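Local structure of autotransporter adhesin/invasin TibA (Escherichia coli, 4Q1Q) at residues 89-94 with 100-105; 146-151 with 157-162; 178-181 with 185-188; 189-192 with 196-199; 253-256 with 260-263. The protein mediates adhesion to and invasion of human intestinal epithelial cells, drives bacterial aggregation through TibA-TibA contacts, and enhances biofilm formation. All blocks are in the same frame, centred on the assembly; numbering follows the deposited sequence.

Contact 1: 89-94 with 100-105. With 289 (D-glycero-alpha-D-manno-heptopyranose), chain B.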
# COMPACT_ATOMS: atom_id res chain seq x y z
N GLY A 89 -15.41 -7.81 7.93
CA GLY A 89 -15.47 -6.42 8.33
C GLY A 89 -15.04 -5.42 7.27
O GLY A 89 -14.26 -5.74 6.38
N SER A 90 -15.52 -4.20 7.41
CA SER A 90 -15.36 -3.17 6.39
C SER A 90 -15.04 -1.86 7.08
O SER A 90 -15.71 -1.45 8.03
CB SER A 90 -16.64 -3.01 5.55
OG SER A 90 -16.46 -2.28 4.34
N ALA A 91 -14.03 -1.18 6.58
CA ALA A 91 -13.57 0.07 7.14
C ALA A 91 -13.50 1.01 5.95
O ALA A 91 -12.92 0.67 4.91
CB ALA A 91 -12.21 -0.06 7.80
N THR A 92 -14.05 2.20 6.12
CA THR A 92 -14.11 3.16 5.03
C THR A 92 -13.60 4.51 5.48
O THR A 92 -14.02 5.01 6.52
CB THR A 92 -15.55 3.30 4.49
OG1 THR A 92 -15.94 2.09 3.83
CG2 THR A 92 -15.63 4.45 3.51
N ASN A 93 -12.76 5.10 4.64
CA ASN A 93 -12.21 6.43 4.84
C ASN A 93 -11.57 6.62 6.22
O ASN A 93 -11.65 7.69 6.83
CB ASN A 93 -13.29 7.48 4.50
CG ASN A 93 -13.61 7.52 3.01
OD1 ASN A 93 -12.87 6.98 2.18
ND2 ASN A 93 -14.70 8.18 2.65
N THR A 94 -10.89 5.57 6.68
CA THR A 94 -10.12 5.62 7.92
C THR A 94 -8.94 6.58 7.77
O THR A 94 -8.39 6.69 6.67
CB THR A 94 -9.56 4.23 8.29
OG1 THR A 94 -10.60 3.25 8.29
CG2 THR A 94 -8.85 4.27 9.66
N GLY A 100 -0.36 5.51 14.79
CA GLY A 100 -1.59 4.73 14.64
C GLY A 100 -1.40 3.57 13.68
O GLY A 100 -0.60 3.63 12.75
N ARG A 101 -2.14 2.49 13.91
CA ARG A 101 -2.07 1.37 12.99
C ARG A 101 -3.46 0.88 12.61
O ARG A 101 -4.26 0.55 13.48
CB ARG A 101 -1.34 0.20 13.64
CG ARG A 101 -1.05 -0.93 12.65
CD ARG A 101 -0.34 -2.10 13.32
NE ARG A 101 1.07 -1.79 13.52
CZ ARG A 101 1.96 -2.65 14.01
NH1 ARG A 101 1.58 -3.87 14.35
NH2 ARG A 101 3.23 -2.30 14.14
N GLN A 102 -3.71 0.82 11.31
CA GLN A 102 -4.81 -0.00 10.81
C GLN A 102 -4.26 -1.34 10.33
O GLN A 102 -3.35 -1.35 9.51
CB GLN A 102 -5.51 0.70 9.66
CG GLN A 102 -6.61 -0.13 9.01
CD GLN A 102 -7.20 0.54 7.79
OE1 GLN A 102 -6.53 0.76 6.77
NE2 GLN A 102 -8.48 0.87 7.87
N THR A 103 -4.85 -2.45 10.77
CA THR A 103 -4.45 -3.77 10.32
C THR A 103 -5.68 -4.41 9.72
O THR A 103 -6.73 -4.44 10.36
CB THR A 103 -3.95 -4.66 11.47
OG1 THR A 103 -2.81 -4.04 12.07
CG2 THR A 103 -3.59 -6.05 10.97
N VAL A 104 -5.52 -4.92 8.50
CA VAL A 104 -6.58 -5.64 7.81
C VAL A 104 -6.20 -7.10 7.67
O VAL A 104 -5.30 -7.49 6.91
CB VAL A 104 -6.81 -5.06 6.40
CG1 VAL A 104 -8.03 -5.70 5.76
CG2 VAL A 104 -6.88 -3.54 6.47
N PHE A 105 -6.96 -7.90 8.41
CA PHE A 105 -6.67 -9.31 8.56
C PHE A 105 -7.37 -10.08 7.45
O PHE A 105 -8.00 -9.53 6.55
CB PHE A 105 -7.16 -9.81 9.92
CG PHE A 105 -6.37 -9.31 11.08
CD1 PHE A 105 -5.24 -9.98 11.52
CD2 PHE A 105 -6.79 -8.20 11.79
CE1 PHE A 105 -4.52 -9.54 12.63
CE2 PHE A 105 -6.09 -7.75 12.90
CZ PHE A 105 -4.95 -8.42 13.32
O7 289 B . -18.77 -5.47 3.75
C7 289 B . -17.57 -6.15 3.38
C6 289 B . -17.03 -5.68 1.97
O6 289 B . -18.09 -6.00 1.03
C5 289 B . -16.88 -4.16 2.02
O5 289 B . -15.73 -3.91 2.90
C1 289 B . -15.66 -2.41 3.18
C2 289 B . -15.89 -1.46 2.02
O2 289 B . -14.65 -0.59 1.94
C3 289 B . -15.65 -2.49 0.95
O3 289 B . -14.22 -3.09 0.73
C4 289 B . -16.46 -3.65 0.64
O4 289 B . -17.63 -3.24 -0.08
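The amide oxygen OE1 of Q102, at the end of a side chain that crosses the interior to T94 and A91, accepts two hydrogen bonds, one from Q121 NE2 and one from T113 OG1. The other end of the same amide, NE2, donates to Q83 OE1, so one glutamine joins the coils before and after it in a glutamine ladder. With CG anti to the backbone N (chi1 176°) and an extended chain beyond, Q102 spans the interior and places NE2 opposite the first segment. There it lies 3.2 Å from T94 OG1, but at an angle too poor for a hydrogen bond. The T94 hydroxyl is instead bonded to Q83 OE1, which thus receives both T94 and Q102. Beside this polar cluster, the methyl CB of A91 rests 3.8 Å from Q102 NE2; alanine suits the place because the long glutamine already fills the depth between the strands. On the outer side of the same strand, S90 OG is joined to C1 of a heptose by a covalent bond of 1.4 Å, the O-glycosidic link of this glycoprotein. S90 faces outward and A91 inward, as neighbours in a strand do. In the beta-helix, strand 90-92 lies between 71-73 and 109-111, and strand 101-104 between 82-85 and 120-124, all parallel.

Contact 2: 146-151 with 157-162. With 289 (D-glycero-alpha-D-manno-heptopyranose), chain P.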
# COMPACT_ATOMS: atom_id res chain seq x y z
N GLY A 146 -1.95 -10.73 1.53
CA GLY A 146 -2.58 -9.42 1.47
C GLY A 146 -2.50 -8.76 0.11
O GLY A 146 -1.51 -8.88 -0.60
N ILE A 147 -3.58 -8.07 -0.27
CA ILE A 147 -3.67 -7.49 -1.60
C ILE A 147 -4.12 -6.05 -1.51
O ILE A 147 -5.09 -5.73 -0.81
CB ILE A 147 -4.66 -8.25 -2.51
CG1 ILE A 147 -4.27 -9.73 -2.56
CG2 ILE A 147 -4.67 -7.62 -3.90
CD1 ILE A 147 -5.11 -10.60 -3.47
N VAL A 148 -3.41 -5.18 -2.22
CA VAL A 148 -3.74 -3.76 -2.22
C VAL A 148 -3.94 -3.30 -3.66
O VAL A 148 -3.22 -3.73 -4.56
CB VAL A 148 -2.70 -2.87 -1.52
CG1 VAL A 148 -2.55 -3.27 -0.07
CG2 VAL A 148 -1.34 -2.94 -2.21
N LYS A 149 -4.95 -2.46 -3.85
CA LYS A 149 -5.37 -2.08 -5.19
C LYS A 149 -5.53 -0.59 -5.17
O LYS A 149 -6.10 -0.06 -4.23
CB LYS A 149 -6.65 -2.79 -5.61
CG LYS A 149 -7.39 -2.10 -6.76
CD LYS A 149 -8.68 -2.81 -7.14
CE LYS A 149 -8.45 -3.77 -8.30
NZ LYS A 149 -9.50 -4.82 -8.36
N ALA A 150 -5.01 0.07 -6.21
CA ALA A 150 -5.15 1.50 -6.41
C ALA A 150 -4.60 2.30 -5.25
O ALA A 150 -5.15 3.35 -4.91
CB ALA A 150 -6.61 1.89 -6.65
N THR A 151 -3.51 1.84 -4.64
CA THR A 151 -2.76 2.66 -3.70
C THR A 151 -2.09 3.85 -4.40
O THR A 151 -1.42 3.68 -5.43
CB THR A 151 -1.66 1.84 -3.00
OG1 THR A 151 -2.17 0.58 -2.54
CG2 THR A 151 -1.10 2.59 -1.81
N GLY A 157 5.99 9.05 0.80
CA GLY A 157 5.29 7.82 1.15
C GLY A 157 5.98 6.54 0.74
O GLY A 157 6.64 6.52 -0.30
N ARG A 158 5.76 5.48 1.50
CA ARG A 158 6.41 4.20 1.19
C ARG A 158 5.47 3.02 1.33
O ARG A 158 4.76 2.86 2.32
CB ARG A 158 7.62 3.91 2.09
CG ARG A 158 8.71 4.96 1.97
CD ARG A 158 9.80 4.79 3.02
NE ARG A 158 9.40 5.26 4.34
CZ ARG A 158 10.08 5.07 5.47
NH1 ARG A 158 11.22 4.39 5.45
NH2 ARG A 158 9.62 5.54 6.62
N GLN A 159 5.56 2.16 0.32
CA GLN A 159 4.78 0.93 0.32
C GLN A 159 5.76 -0.24 0.35
O GLN A 159 6.70 -0.27 -0.43
CB GLN A 159 3.90 0.89 -0.93
CG GLN A 159 3.11 -0.39 -1.12
CD GLN A 159 2.41 -0.45 -2.45
OE1 GLN A 159 3.05 -0.56 -3.50
NE2 GLN A 159 1.08 -0.36 -2.42
N TYR A 160 5.53 -1.20 1.25
CA TYR A 160 6.38 -2.39 1.29
C TYR A 160 5.56 -3.57 0.82
O TYR A 160 4.65 -3.99 1.53
CB TYR A 160 6.91 -2.67 2.70
CG TYR A 160 7.80 -1.56 3.19
CD1 TYR A 160 7.26 -0.37 3.65
CD2 TYR A 160 9.19 -1.67 3.13
CE1 TYR A 160 8.06 0.67 4.07
CE2 TYR A 160 10.00 -0.62 3.52
CZ TYR A 160 9.43 0.53 4.01
OH TYR A 160 10.22 1.57 4.41
N VAL A 161 5.87 -4.09 -0.36
CA VAL A 161 5.24 -5.33 -0.81
C VAL A 161 6.17 -6.50 -0.47
O VAL A 161 7.20 -6.73 -1.11
CB VAL A 161 4.91 -5.27 -2.30
CG1 VAL A 161 4.07 -6.46 -2.73
CG2 VAL A 161 4.19 -3.96 -2.60
N ARG A 162 5.81 -7.22 0.59
CA ARG A 162 6.68 -8.26 1.13
C ARG A 162 6.31 -9.64 0.60
O ARG A 162 5.41 -9.76 -0.23
CB ARG A 162 6.65 -8.19 2.66
CG ARG A 162 7.21 -6.85 3.15
CD ARG A 162 7.96 -6.98 4.47
NE ARG A 162 8.79 -5.82 4.73
CZ ARG A 162 8.81 -5.16 5.89
NH1 ARG A 162 8.01 -5.53 6.88
NH2 ARG A 162 9.61 -4.12 6.04
O7 289 P . 15.67 -7.38 0.48
C7 289 P . 15.70 -7.65 1.88
C6 289 P . 14.25 -7.80 2.35
O6 289 P . 14.23 -7.71 3.79
C5 289 P . 13.30 -6.79 1.68
O5 289 P . 12.02 -7.33 2.01
C1 289 P . 10.93 -6.59 1.45
C2 289 P . 10.91 -5.25 2.18
O2 289 P . 10.92 -5.39 3.60
C3 289 P . 12.16 -4.51 1.74
O3 289 P . 12.19 -3.25 2.40
C4 289 P . 13.40 -5.32 2.08
O4 289 P . 14.40 -4.61 1.35
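The backbones around T151 and Q159 stay well apart, with the CA atoms of these two residues, the nearest pair, separated by 8.7 Å, so side chains alone bridge the interior. Q159 does most of the reaching: its chain is extended, and NE2 comes within 3.5 Å of V148 CG2, approaching from the opposite direction. V148 points inward, and this rotamer sets a valine methyl, CG2, against the glutamine amide. T151 OG1 lies 3.4 Å from the same Q159 NE2; threonine offers a methyl as well as a hydroxyl, the latter weakly bonded to Q140 OE1. The firm partners of the amide are other glutamines: NE2 donates to Q140 OE1 and OE1 accepts from Q178 NE2, leaving neither end stranded. On the outer surface of the beta-helix, heptose chain P lies beside Y160 and R162. Its O3 is at the edge of the tyrosine ring, in plane, 3.5 Å from CD2, and its O2 meets R162 NH2 in a weak bond of 3.0 Å; the closer approach to NE is too short to trust. Strand 158-161 runs between 139-143 and 177-181, where Y160 stacks on F141, while strand 147-149 is flanked by 128-130 and 166-168.

Contact 3: 178-181 with 185-188. With 289 (D-glycero-alpha-D-manno-heptopyranose), chain R; 289 (D-glycero-alpha-D-manno-heptopyranose), chain P.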
# COMPACT_ATOMS: atom_id res chain seq x y z
N GLN A 178 8.01 2.54 -3.84
CA GLN A 178 7.46 1.21 -3.74
C GLN A 178 8.62 0.24 -3.63
O GLN A 178 9.52 0.32 -4.46
CB GLN A 178 6.63 0.90 -4.98
CG GLN A 178 5.87 -0.41 -4.89
CD GLN A 178 5.15 -0.79 -6.18
OE1 GLN A 178 5.66 -0.57 -7.28
NE2 GLN A 178 3.95 -1.32 -6.05
N PHE A 179 8.62 -0.59 -2.59
CA PHE A 179 9.62 -1.64 -2.43
C PHE A 179 9.01 -3.03 -2.56
O PHE A 179 8.19 -3.46 -1.76
CB PHE A 179 10.31 -1.59 -1.07
CG PHE A 179 10.89 -0.25 -0.75
CD1 PHE A 179 11.96 0.23 -1.48
CD2 PHE A 179 10.36 0.53 0.26
CE1 PHE A 179 12.50 1.47 -1.18
CE2 PHE A 179 10.91 1.76 0.57
CZ PHE A 179 11.97 2.23 -0.16
N VAL A 180 9.46 -3.74 -3.58
CA VAL A 180 8.91 -5.07 -3.81
C VAL A 180 10.05 -6.04 -3.51
O VAL A 180 11.09 -6.03 -4.17
CB VAL A 180 8.35 -5.22 -5.24
CG1 VAL A 180 7.53 -6.48 -5.36
CG2 VAL A 180 7.55 -3.98 -5.62
N SER A 181 9.83 -6.85 -2.48
CA SER A 181 10.80 -7.82 -2.00
C SER A 181 10.54 -9.17 -2.63
O SER A 181 9.55 -9.35 -3.34
CB SER A 181 10.70 -7.97 -0.49
OG SER A 181 10.90 -6.73 0.15
N SER A 185 4.88 -9.16 -5.25
CA SER A 185 4.50 -8.88 -6.62
C SER A 185 3.67 -7.60 -6.82
O SER A 185 2.69 -7.36 -6.11
CB SER A 185 3.72 -10.08 -7.14
OG SER A 185 3.47 -9.97 -8.53
N ALA A 186 4.06 -6.84 -7.84
CA ALA A 186 3.35 -5.65 -8.30
C ALA A 186 2.91 -5.73 -9.77
O ALA A 186 3.63 -6.18 -10.66
CB ALA A 186 4.25 -4.45 -8.10
N ALA A 187 1.71 -5.24 -10.04
CA ALA A 187 1.12 -5.25 -11.37
C ALA A 187 0.53 -3.88 -11.66
O ALA A 187 -0.04 -3.26 -10.76
CB ALA A 187 0.08 -6.35 -11.51
N LYS A 188 0.74 -3.39 -12.88
CA LYS A 188 0.12 -2.17 -13.40
C LYS A 188 0.46 -0.96 -12.54
O LYS A 188 -0.40 -0.13 -12.23
CB LYS A 188 -1.40 -2.30 -13.51
CG LYS A 188 -1.92 -3.49 -14.30
CD LYS A 188 -1.56 -3.39 -15.78
CE LYS A 188 -1.84 -4.70 -16.49
NZ LYS A 188 -1.09 -4.72 -17.77
O7 289 R . -2.86 -11.41 -8.20
C7 289 R . -1.68 -10.75 -7.72
C6 289 R . -0.42 -11.60 -7.92
O6 289 R . -0.76 -12.87 -8.48
C5 289 R . 0.68 -10.92 -8.74
O5 289 R . 1.83 -11.77 -8.80
C1 289 R . 2.98 -11.01 -9.15
C2 289 R . 2.94 -10.67 -10.64
O2 289 R . 3.10 -11.82 -11.49
C3 289 R . 1.63 -9.90 -10.87
O3 289 R . 1.47 -9.75 -12.29
C4 289 R . 0.41 -10.55 -10.20
O4 289 R . -0.68 -9.63 -10.29
O7 289 P . 15.67 -7.38 0.48
C7 289 P . 15.70 -7.65 1.88
C6 289 P . 14.25 -7.80 2.35
O6 289 P . 14.23 -7.71 3.79
C5 289 P . 13.30 -6.79 1.68
O5 289 P . 12.02 -7.33 2.01
C1 289 P . 10.93 -6.59 1.45
C2 289 P . 10.91 -5.25 2.18
O2 289 P . 10.92 -5.39 3.60
C3 289 P . 12.16 -4.51 1.74
O3 289 P . 12.19 -3.25 2.40
C4 289 P . 13.40 -5.32 2.08
O4 289 P . 14.40 -4.61 1.35
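Apolar contact between V180 and A186 is the main apolar touch between the segments: V180 CG2 lies 4.2 Å from A186 CB. The other methyl, CG1, stands anti to the backbone N (chi1 -168°) and reaches the main chain of the second segment, 3.8 Å from S185 N. A branched valine on one wall and a small alanine on the other suit strands whose axes approach to 7.5 Å, with their N-to-C directions 130° apart. The polar element is Q178, whose NE2 passes 3.8 Å from A186 CB while donating its hydrogen bond to Q159 OE1 in the preceding coil; its OE1 has a weak bond with T189 OG1. Covalent chemistry belongs to the outward serines. S181 OG is bonded to C1 of heptose chain P, and S185 OG, at 1.3 Å, to C1 of heptose chain R, whose O4 comes to 3.6 Å from A187 CB. The latter methyl is on the outer side of its strand, beside the sugar. The chemistry therefore divides by side: methyl groups and one glutamine amide, its NE2 held by Q159 and its OE1 more weakly by T189, fill the interior, whereas serine hydroxyls on the outside carry the sugars and coat the passenger with polar groups.

Contact 4: 189-192 with 196-199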
# COMPACT_ATOMS: atom_id res chain seq x y z
N THR A 189 1.74 -0.91 -12.17
CA THR A 189 2.27 0.19 -11.39
C THR A 189 2.49 1.31 -12.40
O THR A 189 3.02 1.10 -13.49
CB THR A 189 3.58 -0.17 -10.66
OG1 THR A 189 3.38 -1.23 -9.72
CG2 THR A 189 4.10 1.03 -9.90
N THR A 190 2.12 2.51 -11.99
CA THR A 190 2.34 3.72 -12.75
C THR A 190 3.38 4.56 -12.00
O THR A 190 3.19 4.90 -10.83
CB THR A 190 1.01 4.48 -12.91
OG1 THR A 190 0.23 3.78 -13.90
CG2 THR A 190 1.24 5.92 -13.33
N ILE A 191 4.48 4.87 -12.68
CA ILE A 191 5.52 5.62 -11.98
C ILE A 191 5.55 7.03 -12.55
O ILE A 191 6.04 7.23 -13.66
CB ILE A 191 6.93 5.00 -12.08
CG1 ILE A 191 6.94 3.50 -11.77
CG2 ILE A 191 7.87 5.75 -11.15
CD1 ILE A 191 8.32 2.88 -11.94
N ASN A 192 5.03 7.99 -11.81
CA ASN A 192 5.02 9.38 -12.26
C ASN A 192 6.39 10.00 -12.04
O ASN A 192 7.35 9.29 -11.72
CB ASN A 192 3.87 10.15 -11.58
CG ASN A 192 2.54 9.82 -12.23
OD1 ASN A 192 2.48 9.66 -13.45
ND2 ASN A 192 1.49 9.65 -11.43
N GLY A 196 9.83 6.25 -7.41
CA GLY A 196 10.78 5.14 -7.45
C GLY A 196 10.20 3.79 -7.08
O GLY A 196 9.67 3.59 -6.00
N MSE A 197 10.29 2.83 -8.00
CA MSE A 197 9.91 1.45 -7.71
C MSE A 197 11.17 0.64 -7.59
O MSE A 197 11.98 0.64 -8.51
CB MSE A 197 9.03 0.96 -8.87
CG MSE A 197 8.28 -0.34 -8.59
SE MSE A 197 7.57 -1.10 -10.28
CE MSE A 197 6.39 -2.47 -9.50
N TYR A 198 11.33 -0.12 -6.51
CA TYR A 198 12.55 -0.90 -6.32
C TYR A 198 12.23 -2.39 -6.26
O TYR A 198 11.48 -2.84 -5.40
CB TYR A 198 13.30 -0.52 -5.04
CG TYR A 198 13.81 0.90 -4.96
CD1 TYR A 198 12.92 1.97 -4.83
CD2 TYR A 198 15.17 1.19 -4.98
CE1 TYR A 198 13.37 3.28 -4.75
CE2 TYR A 198 15.63 2.50 -4.93
CZ TYR A 198 14.72 3.54 -4.81
OH TYR A 198 15.12 4.86 -4.78
N LEU A 199 12.83 -3.18 -7.15
CA LEU A 199 12.60 -4.61 -7.12
C LEU A 199 13.76 -5.26 -6.38
O LEU A 199 14.83 -5.48 -6.95
CB LEU A 199 12.43 -5.12 -8.55
CG LEU A 199 11.37 -4.43 -9.41
CD1 LEU A 199 11.16 -5.18 -10.72
CD2 LEU A 199 10.04 -4.28 -8.69
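No ring or amide stands between I191 and M197, which meet through aliphatic groups; the flat groups of the two segments belong to the outside of the coil. The Y198 ring meets F179 with planes at about 45° and Y216 at about 30°, continuing a column of aromatics along the surface. Its CE1 leans to 4.2 Å from G196 CA, so close that a side chain on this residue would be crowded by the ring, and glycine fits. The amide of N192 likewise turns outward, with ND2 hydrogen-bonded to N173 OD1. In the interior, M197, deposited as selenomethionine, extends straight across, CG anti to the backbone N at chi1 -167°. Its tip meets that of T189: CE lies 3.3 Å from T189 OG1, while SE lies 4.1 Å from T189 CG2. I191 comes across the base of this chain at about a right angle and sets CD1 3.7 Å from M197 CB. Its other branch, CG2, reaches 4.3 Å from G196 N, so the beta-branched residue lies against both the side chain and the backbone of the facing strand. The T189 hydroxyl has its weak polar partner in the neighbouring coil, since M197 offers none. M197 stands between Q178 and Q215, at a level that other coils fill with glutamine. The consequence is that the amide ladder is interrupted here: an unbranched selenoether chain (a thioether in methionine) of similar length keeps the interior filled by van der Waals contact, without polar atoms that would need partners.

Contact 5: 253-256 with 260-263. With 289 (D-glycero-alpha-D-manno-heptopyranose), chain C.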
# COMPACT_ATOMS: atom_id res chain seq x y z
N LEU A 253 16.50 2.61 -21.10
CA LEU A 253 16.85 1.40 -20.38
C LEU A 253 18.36 1.45 -20.14
O LEU A 253 19.17 1.57 -21.06
CB LEU A 253 16.44 0.16 -21.18
CG LEU A 253 17.10 -1.18 -20.82
CD1 LEU A 253 16.50 -1.61 -19.49
CD2 LEU A 253 16.88 -2.19 -21.94
N GLN A 254 18.74 1.39 -18.87
CA GLN A 254 20.15 1.29 -18.53
C GLN A 254 20.48 0.00 -17.80
O GLN A 254 19.91 -0.32 -16.75
CB GLN A 254 20.49 2.48 -17.65
CG GLN A 254 21.98 2.65 -17.45
CD GLN A 254 22.26 3.95 -16.73
OE1 GLN A 254 21.36 4.74 -16.44
NE2 GLN A 254 23.52 4.15 -16.41
N VAL A 255 21.39 -0.76 -18.38
CA VAL A 255 21.73 -2.07 -17.83
C VAL A 255 23.17 -2.03 -17.32
O VAL A 255 24.10 -1.77 -18.07
CB VAL A 255 21.54 -3.16 -18.89
CG1 VAL A 255 21.78 -4.56 -18.33
CG2 VAL A 255 20.13 -3.07 -19.46
N GLU A 256 23.36 -2.27 -16.03
CA GLU A 256 24.71 -2.30 -15.49
C GLU A 256 25.32 -3.66 -15.76
O GLU A 256 24.61 -4.62 -16.08
CB GLU A 256 24.72 -2.11 -13.97
CG GLU A 256 23.94 -0.90 -13.50
CD GLU A 256 24.74 0.38 -13.64
OE1 GLU A 256 24.24 1.44 -13.20
OE2 GLU A 256 25.87 0.31 -14.17
N SER A 260 20.47 -8.14 -16.81
CA SER A 260 20.02 -8.59 -18.13
C SER A 260 18.65 -8.09 -18.57
O SER A 260 17.72 -7.92 -17.80
CB SER A 260 20.01 -10.11 -18.27
OG SER A 260 20.16 -10.79 -17.03
N ALA A 261 18.53 -7.94 -19.88
CA ALA A 261 17.28 -7.53 -20.50
C ALA A 261 17.05 -8.42 -21.71
O ALA A 261 17.99 -8.82 -22.39
CB ALA A 261 17.33 -6.07 -20.92
N SER A 262 15.79 -8.76 -21.96
CA SER A 262 15.48 -9.51 -23.17
C SER A 262 14.13 -9.04 -23.69
O SER A 262 13.41 -8.30 -23.03
CB SER A 262 15.53 -11.00 -22.88
OG SER A 262 14.60 -11.34 -21.87
N LYS A 263 13.85 -9.41 -24.93
CA LYS A 263 12.67 -8.95 -25.63
C LYS A 263 12.52 -7.45 -25.49
O LYS A 263 11.47 -6.94 -25.14
CB LYS A 263 11.42 -9.67 -25.12
CG LYS A 263 11.50 -11.17 -25.34
CD LYS A 263 10.10 -11.78 -25.42
CE LYS A 263 10.17 -13.27 -25.75
NZ LYS A 263 10.86 -14.00 -24.65
O7 289 C . 21.22 -16.09 -13.37
C7 289 C . 20.12 -15.18 -13.50
C6 289 C . 20.50 -13.73 -13.82
O6 289 C . 21.77 -13.35 -13.27
C5 289 C . 20.53 -13.41 -15.31
O5 289 C . 21.19 -12.15 -15.46
C1 289 C . 21.12 -11.65 -16.79
C2 289 C . 22.01 -12.55 -17.64
O2 289 C . 23.36 -12.66 -17.17
C3 289 C . 21.39 -13.94 -17.65
O3 289 C . 22.23 -14.82 -18.40
C4 289 C . 21.20 -14.45 -16.22
O4 289 C . 20.39 -15.62 -16.30
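S260, whose backbone nitrogen faces V255 across the interior, holds its sugar-bearing oxygen in an unusual position: at chi1 13° OG nearly eclipses the backbone N, a conformation that suggests some torsional strain, if the modelled angle is accurate. OG is joined to C1 of heptose chain C by a bond of 1.3 Å, and the sugar extends away from the first segment. The side-chain contacts across the interior are apolar, and one methyl also lies against a backbone nitrogen. V255 divides its two methyls between targets: CG1, anti to the backbone N at chi1 -176°, comes to 4.1 Å from S260 N, and CG2 lies 4.4 Å from A261 CB. L253 adds CD2, 4.0 Å from the same A261 CB, so the small alanine methyl is met by two branched side chains. A leucine here, where several earlier coils carry a glutamine, gives the interior an aliphatic branch in place of an amide. The strand axes are 8.1 Å apart at their closest, with their N-to-C directions 136° apart, a spacing that a short alanine opposite longer residues can fill. Beyond them, V280 touches both V255 and A261, adding a further apolar side chain near the end of the modelled chain. Cohesion at this level thus rests on van der Waals contact and exclusion of water, with no hydrogen bond linking the two segments, while the glycosylated serine presents its polar sugar outward.

Overall arrangement
All five contacts span the interior of one beta-helix, from the N-terminal part of the surface-exposed passenger, each joining one parallel face to a strand on another side. Centre to centre, contacts 2 and 3 are about 8 Å apart, as are 3 and 4. Backbone bonds knit them, V161 N to F179 O at 2.8 Å and Y198 N to Q178 O at 2.8 Å. Heptose chain P, attached in contact 3, is touched by R162 in contact 2. Centre to centre, contact 1 lies about 14 Å from contact 2, contact 5 about 17 Å from contact 4 and about 40 Å from contact 1. Glutamine is replaced by M197 in contact 4 and L253 in contact 5, with Q215 and Q234 between them.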